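Local coordinates for D-isomer specific 2-hydroxyacid dehydrogenase family protein (Desulfovibrio vulgaris, PDB 5TX7) that probably catalyses the NAD-dependent interconversion of D-2-hydroxyacids and 2-oxoacids, at residues H106-R117 with A278-H286. Sequence-based numbering, arbitrary orientation.
Sequences HVFALLLELCRR and AKNCLITPH
L282 packs against L110 and E113 where helix 100-116 covers strand 281-283, an outermost strand of the parallel Rossmann-type sheet of the NAD-binding domain. The helix runs roughly antiparallel to the strand. The short axes approach to 9.6 Å at an angle of 145°.

Apolar packing centres on L282. Its CG lies anti to the backbone N (chi1 -164°), which carries CD2 to the helix and CD1 to R117. CD2 of L282 lies 3.9 Å from CD2 of L110. The same CD2 of L282 is 3.8 Å from CG of E113, whose chain crosses that of L282 at about a right angle. L114 and L282 slide past each other in opposite directions, CD2 of L114 lying 4.2 Å from CB of L282. The same methyl of L114 packs near the backbone O of N280. L110 and L114 also touch the sheet, on I234 and Y232 respectively.

OE1 of E113 is hydrogen-bonded to T118 OG1 and A119 N. It also lies near E113 OE1 of the second subunit, a pairing of like charges.

R117 packs at one end of the contact. It is the first residue beyond the helix and has positive phi. Its chain bends at chi2, which turns the guanidinium to the start of the strand. NH1 approaches CD1 of L282, and the edge of the group meets N280, with NH2 of R117 3.9 Å from CA of N280.

The polar contact is at the other end, where H106 and T284 approach from opposite directions. D262 also bonds OG1 of T284, so this hydroxyl has two partners. NE2 of H106 donates to OG1 of T284 at 3.0 Å. The bond is nearly straight, at 172°, and OG1 lies in the plane of the imidazole ring.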
ATOM      1  N   HIS A 106      -2.474  -4.129  -6.309  1.00 36.20           N
ATOM      2  CA  HIS A 106      -3.140  -4.939  -5.276  1.00 37.04           C
ATOM      3  C   HIS A 106      -2.157  -5.880  -4.529  1.00 36.19           C
ATOM      4  O   HIS A 106      -2.315  -6.128  -3.323  1.00 34.76           O
ATOM      5  CB  HIS A 106      -4.321  -5.742  -5.851  1.00 38.24           C
ATOM      6  CG  HIS A 106      -5.260  -6.242  -4.805  1.00 37.92           C
ATOM      7  ND1 HIS A 106      -5.999  -5.396  -4.006  1.00 39.38           N
ATOM      8  CD2 HIS A 106      -5.570  -7.498  -4.408  1.00 39.87           C
ATOM      9  CE1 HIS A 106      -6.723  -6.111  -3.161  1.00 40.48           C
ATOM     10  NE2 HIS A 106      -6.498  -7.391  -3.399  1.00 40.34           N
ATOM     11  N   VAL A 107      -1.141  -6.377  -5.245  1.00 35.42           N
ATOM     12  CA  VAL A 107      -0.060  -7.159  -4.628  1.00 36.19           C
ATOM     13  C   VAL A 107       0.560  -6.375  -3.442  1.00 37.74           C
ATOM     14  O   VAL A 107       0.752  -6.936  -2.336  1.00 35.18           O
ATOM     15  CB  VAL A 107       1.030  -7.539  -5.662  1.00 37.43           C
ATOM     16  CG1 VAL A 107       2.315  -8.074  -4.991  1.00 37.85           C
ATOM     17  CG2 VAL A 107       0.495  -8.547  -6.651  1.00 36.73           C
ATOM     18  N   PHE A 108       0.836  -5.083  -3.696  1.00 35.79           N
ATOM     19  CA  PHE A 108       1.400  -4.206  -2.686  1.00 36.27           C
ATOM     20  C   PHE A 108       0.407  -3.692  -1.637  1.00 36.80           C
ATOM     21  O   PHE A 108       0.814  -3.422  -0.503  1.00 37.29           O
ATOM     22  CB  PHE A 108       2.221  -3.073  -3.342  1.00 35.79           C
ATOM     23  CG  PHE A 108       3.462  -3.586  -3.993  1.00 35.86           C
ATOM     24  CD1 PHE A 108       4.578  -3.908  -3.215  1.00 35.62           C
ATOM     25  CD2 PHE A 108       3.493  -3.859  -5.357  1.00 36.94           C
ATOM     26  CE1 PHE A 108       5.712  -4.436  -3.771  1.00 34.90           C
ATOM     27  CE2 PHE A 108       4.636  -4.401  -5.935  1.00 37.31           C
ATOM     28  CZ  PHE A 108       5.743  -4.697  -5.141  1.00 37.28           C
ATOM     29  N   ALA A 109      -0.872  -3.575  -1.986  1.00 35.90           N
ATOM     30  CA  ALA A 109      -1.889  -3.295  -0.979  1.00 36.59           C
ATOM     31  C   ALA A 109      -1.984  -4.468   0.016  1.00 38.05           C
ATOM     32  O   ALA A 109      -2.025  -4.257   1.225  1.00 40.29           O
ATOM     33  CB  ALA A 109      -3.232  -3.035  -1.621  1.00 37.29           C
ATOM     34  N   LEU A 110      -1.977  -5.697  -0.482  1.00 37.88           N
ATOM     35  CA  LEU A 110      -1.989  -6.879   0.414  1.00 37.63           C
ATOM     36  C   LEU A 110      -0.703  -6.966   1.253  1.00 36.67           C
ATOM     37  O   LEU A 110      -0.747  -7.141   2.473  1.00 37.32           O
ATOM     38  CB  LEU A 110      -2.160  -8.168  -0.387  1.00 36.51           C
ATOM     39  CG  LEU A 110      -3.508  -8.328  -1.104  1.00 37.18           C
ATOM     40  CD1 LEU A 110      -3.425  -9.406  -2.167  1.00 38.82           C
ATOM     41  CD2 LEU A 110      -4.629  -8.677  -0.152  1.00 38.27           C
ATOM     42  N   LEU A 111       0.438  -6.818   0.582  1.00 35.59           N
ATOM     43  CA  LEU A 111       1.737  -6.966   1.231  1.00 35.89           C
ATOM     44  C   LEU A 111       2.005  -5.912   2.306  1.00 37.71           C
ATOM     45  O   LEU A 111       2.550  -6.230   3.361  1.00 40.92           O
ATOM     46  CB  LEU A 111       2.835  -6.923   0.186  1.00 36.21           C
ATOM     47  CG  LEU A 111       4.286  -7.026   0.655  1.00 36.27           C
ATOM     48  CD1 LEU A 111       4.455  -8.348   1.386  1.00 37.93           C
ATOM     49  CD2 LEU A 111       5.215  -6.911  -0.528  1.00 34.27           C
ATOM     50  N   LEU A 112       1.651  -4.662   2.034  1.00 39.17           N
ATOM     51  CA  LEU A 112       1.859  -3.582   2.991  1.00 40.76           C
ATOM     52  C   LEU A 112       0.900  -3.619   4.161  1.00 42.09           C
ATOM     53  O   LEU A 112       1.269  -3.192   5.262  1.00 41.94           O
ATOM     54  CB  LEU A 112       1.804  -2.210   2.311  1.00 39.98           C
ATOM     55  CG  LEU A 112       3.027  -1.881   1.465  1.00 39.87           C
ATOM     56  CD1 LEU A 112       2.754  -0.630   0.641  1.00 40.47           C
ATOM     57  CD2 LEU A 112       4.246  -1.690   2.337  1.00 40.70           C
ATOM     58  N   GLU A 113      -0.307  -4.131   3.945  1.00 42.41           N
ATOM     59  CA  GLU A 113      -1.209  -4.368   5.061  1.00 44.52           C
ATOM     60  C   GLU A 113      -0.663  -5.481   5.933  1.00 42.18           C
ATOM     61  O   GLU A 113      -0.811  -5.389   7.147  1.00 43.99           O
ATOM     62  CB  GLU A 113      -2.649  -4.638   4.610  1.00 45.56           C
ATOM     63  CG  GLU A 113      -3.662  -4.905   5.735  1.00 50.55           C
ATOM     64  CD  GLU A 113      -3.949  -3.762   6.708  1.00 53.74           C
ATOM     65  OE1 GLU A 113      -3.693  -2.562   6.401  1.00 52.24           O
ATOM     66  OE2 GLU A 113      -4.480  -4.100   7.812  1.00 54.06           O
ATOM     67  N   LEU A 114      -0.044  -6.505   5.358  1.00 41.35           N
ATOM     68  CA  LEU A 114       0.600  -7.533   6.191  1.00 43.13           C
ATOM     69  C   LEU A 114       1.818  -6.943   6.962  1.00 45.86           C
ATOM     70  O   LEU A 114       2.069  -7.315   8.105  1.00 52.54           O
ATOM     71  CB  LEU A 114       1.027  -8.739   5.363  1.00 40.70           C
ATOM     72  CG  LEU A 114      -0.105  -9.582   4.750  1.00 38.94           C
ATOM     73  CD1 LEU A 114       0.342 -10.425   3.559  1.00 36.68           C
ATOM     74  CD2 LEU A 114      -0.733 -10.490   5.795  1.00 40.97           C
ATOM     75  N   CYS A 115       2.554  -6.034   6.333  1.00 44.93           N
ATOM     76  CA  CYS A 115       3.779  -5.503   6.923  1.00 47.54           C
ATOM     77  C   CYS A 115       3.576  -4.409   7.965  1.00 49.96           C
ATOM     78  O   CYS A 115       4.323  -4.345   8.940  1.00 50.21           O
ATOM     79  CB  CYS A 115       4.728  -5.005   5.848  1.00 49.05           C
ATOM     80  SG  CYS A 115       5.409  -6.416   4.940  1.00 51.65           S
ATOM     81  N   ARG A 116       2.570  -3.559   7.746  1.00 49.40           N
ATOM     82  CA  ARG A 116       2.260  -2.421   8.647  1.00 48.85           C
ATOM     83  C   ARG A 116       0.931  -2.566   9.388  1.00 52.57           C
ATOM     84  O   ARG A 116       0.772  -1.994  10.468  1.00 55.15           O
ATOM     85  CB  ARG A 116       2.229  -1.128   7.832  1.00 48.22           C
ATOM     86  CG  ARG A 116       3.383  -0.944   6.846  1.00 48.15           C
ATOM     87  CD  ARG A 116       4.729  -0.989   7.540  1.00 50.18           C
ATOM     88  NE  ARG A 116       4.955   0.199   8.379  1.00 52.03           N
ATOM     89  CZ  ARG A 116       5.874   1.142   8.187  1.00 52.17           C
ATOM     90  NH1 ARG A 116       6.725   1.106   7.154  1.00 49.82           N
ATOM     91  NH2 ARG A 116       5.933   2.149   9.054  1.00 54.60           N
ATOM     92  N   ARG A 117      -0.035  -3.310   8.841  1.00 53.00           N
ATOM     93  CA  ARG A 117      -1.329  -3.500   9.488  1.00 55.70           C
ATOM     94  C   ARG A 117      -1.986  -2.157   9.791  1.00 55.31           C
ATOM     95  O   ARG A 117      -2.418  -1.931  10.918  1.00 54.15           O
ATOM     96  CB  ARG A 117      -1.172  -4.386  10.732  1.00 61.56           C
ATOM     97  CG  ARG A 117      -0.834  -5.841  10.449  1.00 65.53           C
ATOM     98  CD  ARG A 117      -2.085  -6.605  10.080  1.00 75.07           C
ATOM     99  NE  ARG A 117      -1.829  -8.004   9.762  1.00 87.07           N
ATOM    100  CZ  ARG A 117      -2.737  -8.853   9.248  1.00 90.60           C
ATOM    101  NH1 ARG A 117      -3.978  -8.452   8.932  1.00 92.28           N
ATOM    102  NH2 ARG A 117      -2.401 -10.120   9.012  1.00 88.17           N
ATOM    103  N   ALA A 278      -6.723 -19.881   9.259  1.00 63.36           N
ATOM    104  CA  ALA A 278      -5.271 -19.713   9.406  1.00 62.39           C
ATOM    105  C   ALA A 278      -4.941 -18.318   9.918  1.00 59.16           C
ATOM    106  O   ALA A 278      -5.563 -17.337   9.488  1.00 58.96           O
ATOM    107  CB  ALA A 278      -4.563 -19.936   8.065  1.00 61.43           C
ATOM    108  N   LYS A 279      -3.964 -18.224  10.811  1.00 58.50           N
ATOM    109  CA  LYS A 279      -3.493 -16.915  11.279  1.00 60.05           C
ATOM    110  C   LYS A 279      -2.709 -16.159  10.191  1.00 55.55           C
ATOM    111  O   LYS A 279      -2.223 -16.762   9.259  1.00 50.92           O
ATOM    112  CB  LYS A 279      -2.696 -17.048  12.569  1.00 64.10           C
ATOM    113  CG  LYS A 279      -1.331 -17.715  12.468  1.00 67.48           C
ATOM    114  CD  LYS A 279      -0.829 -18.035  13.877  1.00 71.03           C
ATOM    115  CE  LYS A 279       0.671 -18.253  13.932  1.00 72.62           C
ATOM    116  NZ  LYS A 279       1.037 -18.741  15.294  1.00 77.72           N
ATOM    117  N   ASN A 280      -2.661 -14.831  10.320  1.00 54.90           N
ATOM    118  CA  ASN A 280      -1.937 -13.925   9.410  1.00 49.92           C
ATOM    119  C   ASN A 280      -2.275 -14.109   7.933  1.00 49.47           C
ATOM    120  O   ASN A 280      -1.420 -13.937   7.063  1.00 47.76           O
ATOM    121  CB  ASN A 280      -0.431 -14.074   9.608  1.00 48.80           C
ATOM    122  CG  ASN A 280       0.001 -13.780  11.027  1.00 49.67           C
ATOM    123  OD1 ASN A 280      -0.405 -12.773  11.606  1.00 49.70           O
ATOM    124  ND2 ASN A 280       0.838 -14.653  11.597  1.00 48.95           N
ATOM    125  N   CYS A 281      -3.524 -14.455   7.643  1.00 51.20           N
ATOM    126  CA  CYS A 281      -3.978 -14.646   6.270  1.00 50.01           C
ATOM    127  C   CYS A 281      -4.949 -13.523   5.940  1.00 48.80           C
ATOM    128  O   CYS A 281      -5.945 -13.323   6.639  1.00 51.38           O
ATOM    129  CB  CYS A 281      -4.678 -15.989   6.122  1.00 51.12           C
ATOM    130  SG  CYS A 281      -4.920 -16.473   4.391  1.00 56.60           S
ATOM    131  N   LEU A 282      -4.642 -12.784   4.878  1.00 46.74           N
ATOM    132  CA  LEU A 282      -5.464 -11.685   4.398  1.00 46.53           C
ATOM    133  C   LEU A 282      -6.114 -12.106   3.074  1.00 46.11           C
ATOM    134  O   LEU A 282      -5.434 -12.564   2.159  1.00 46.30           O
ATOM    135  CB  LEU A 282      -4.595 -10.452   4.201  1.00 45.66           C
ATOM    136  CG  LEU A 282      -5.254  -9.100   4.058  1.00 47.09           C
ATOM    137  CD1 LEU A 282      -5.900  -8.727   5.372  1.00 49.46           C
ATOM    138  CD2 LEU A 282      -4.201  -8.057   3.673  1.00 47.19           C
ATOM    139  N   ILE A 283      -7.436 -11.990   2.990  1.00 44.53           N
ATOM    140  CA  ILE A 283      -8.179 -12.489   1.845  1.00 43.27           C
ATOM    141  C   ILE A 283      -9.092 -11.377   1.324  1.00 42.58           C
ATOM    142  O   ILE A 283      -9.771 -10.699   2.094  1.00 42.42           O
ATOM    143  CB  ILE A 283      -8.999 -13.745   2.183  1.00 46.33           C
ATOM    144  CG1 ILE A 283      -8.101 -14.787   2.861  1.00 48.79           C
ATOM    145  CG2 ILE A 283      -9.617 -14.333   0.917  1.00 46.52           C
ATOM    146  CD1 ILE A 283      -8.816 -16.084   3.211  1.00 51.30           C
ATOM    147  N   THR A 284      -9.093 -11.193   0.010  1.00 39.59           N
ATOM    148  CA  THR A 284      -9.955 -10.222  -0.638  1.00 38.96           C
ATOM    149  C   THR A 284     -10.751 -10.960  -1.730  1.00 38.65           C
ATOM    150  O   THR A 284     -10.259 -11.921  -2.292  1.00 36.03           O
ATOM    151  CB  THR A 284      -9.124  -9.031  -1.225  1.00 37.93           C
ATOM    152  OG1 THR A 284      -8.032  -9.513  -1.998  1.00 34.86           O
ATOM    153  CG2 THR A 284      -8.532  -8.188  -0.109  1.00 38.76           C
ATOM    154  N   PRO A 285     -11.998 -10.518  -2.015  1.00 39.53           N
ATOM    155  CA  PRO A 285     -12.922 -11.301  -2.829  1.00 40.32           C
ATOM    156  C   PRO A 285     -12.758 -11.122  -4.348  1.00 41.66           C
ATOM    157  O   PRO A 285     -13.647 -10.576  -5.009  1.00 42.14           O
ATOM    158  CB  PRO A 285     -14.286 -10.789  -2.349  1.00 41.22           C
ATOM    159  CG  PRO A 285     -14.022  -9.362  -2.075  1.00 40.77           C
ATOM    160  CD  PRO A 285     -12.683  -9.356  -1.415  1.00 39.90           C
ATOM    161  N   HIS A 286     -11.627 -11.576  -4.893  1.00 42.54           N
ATOM    162  CA  HIS A 286     -11.377 -11.574  -6.326  1.00 41.55           C
ATOM    163  C   HIS A 286     -11.650 -10.215  -6.966  1.00 41.30           C
ATOM    164  O   HIS A 286     -12.404 -10.111  -7.927  1.00 43.76           O
ATOM    165  CB  HIS A 286     -12.199 -12.684  -6.979  1.00 44.84           C
ATOM    166  CG  HIS A 286     -11.667 -13.138  -8.297  1.00 47.81           C
ATOM    167  ND1 HIS A 286     -12.063 -14.324  -8.882  1.00 50.47           N
ATOM    168  CD2 HIS A 286     -10.782 -12.569  -9.151  1.00 47.42           C
ATOM    169  CE1 HIS A 286     -11.452 -14.458 -10.048  1.00 50.35           C
ATOM    170  NE2 HIS A 286     -10.656 -13.417 -10.226  1.00 49.20           N
TER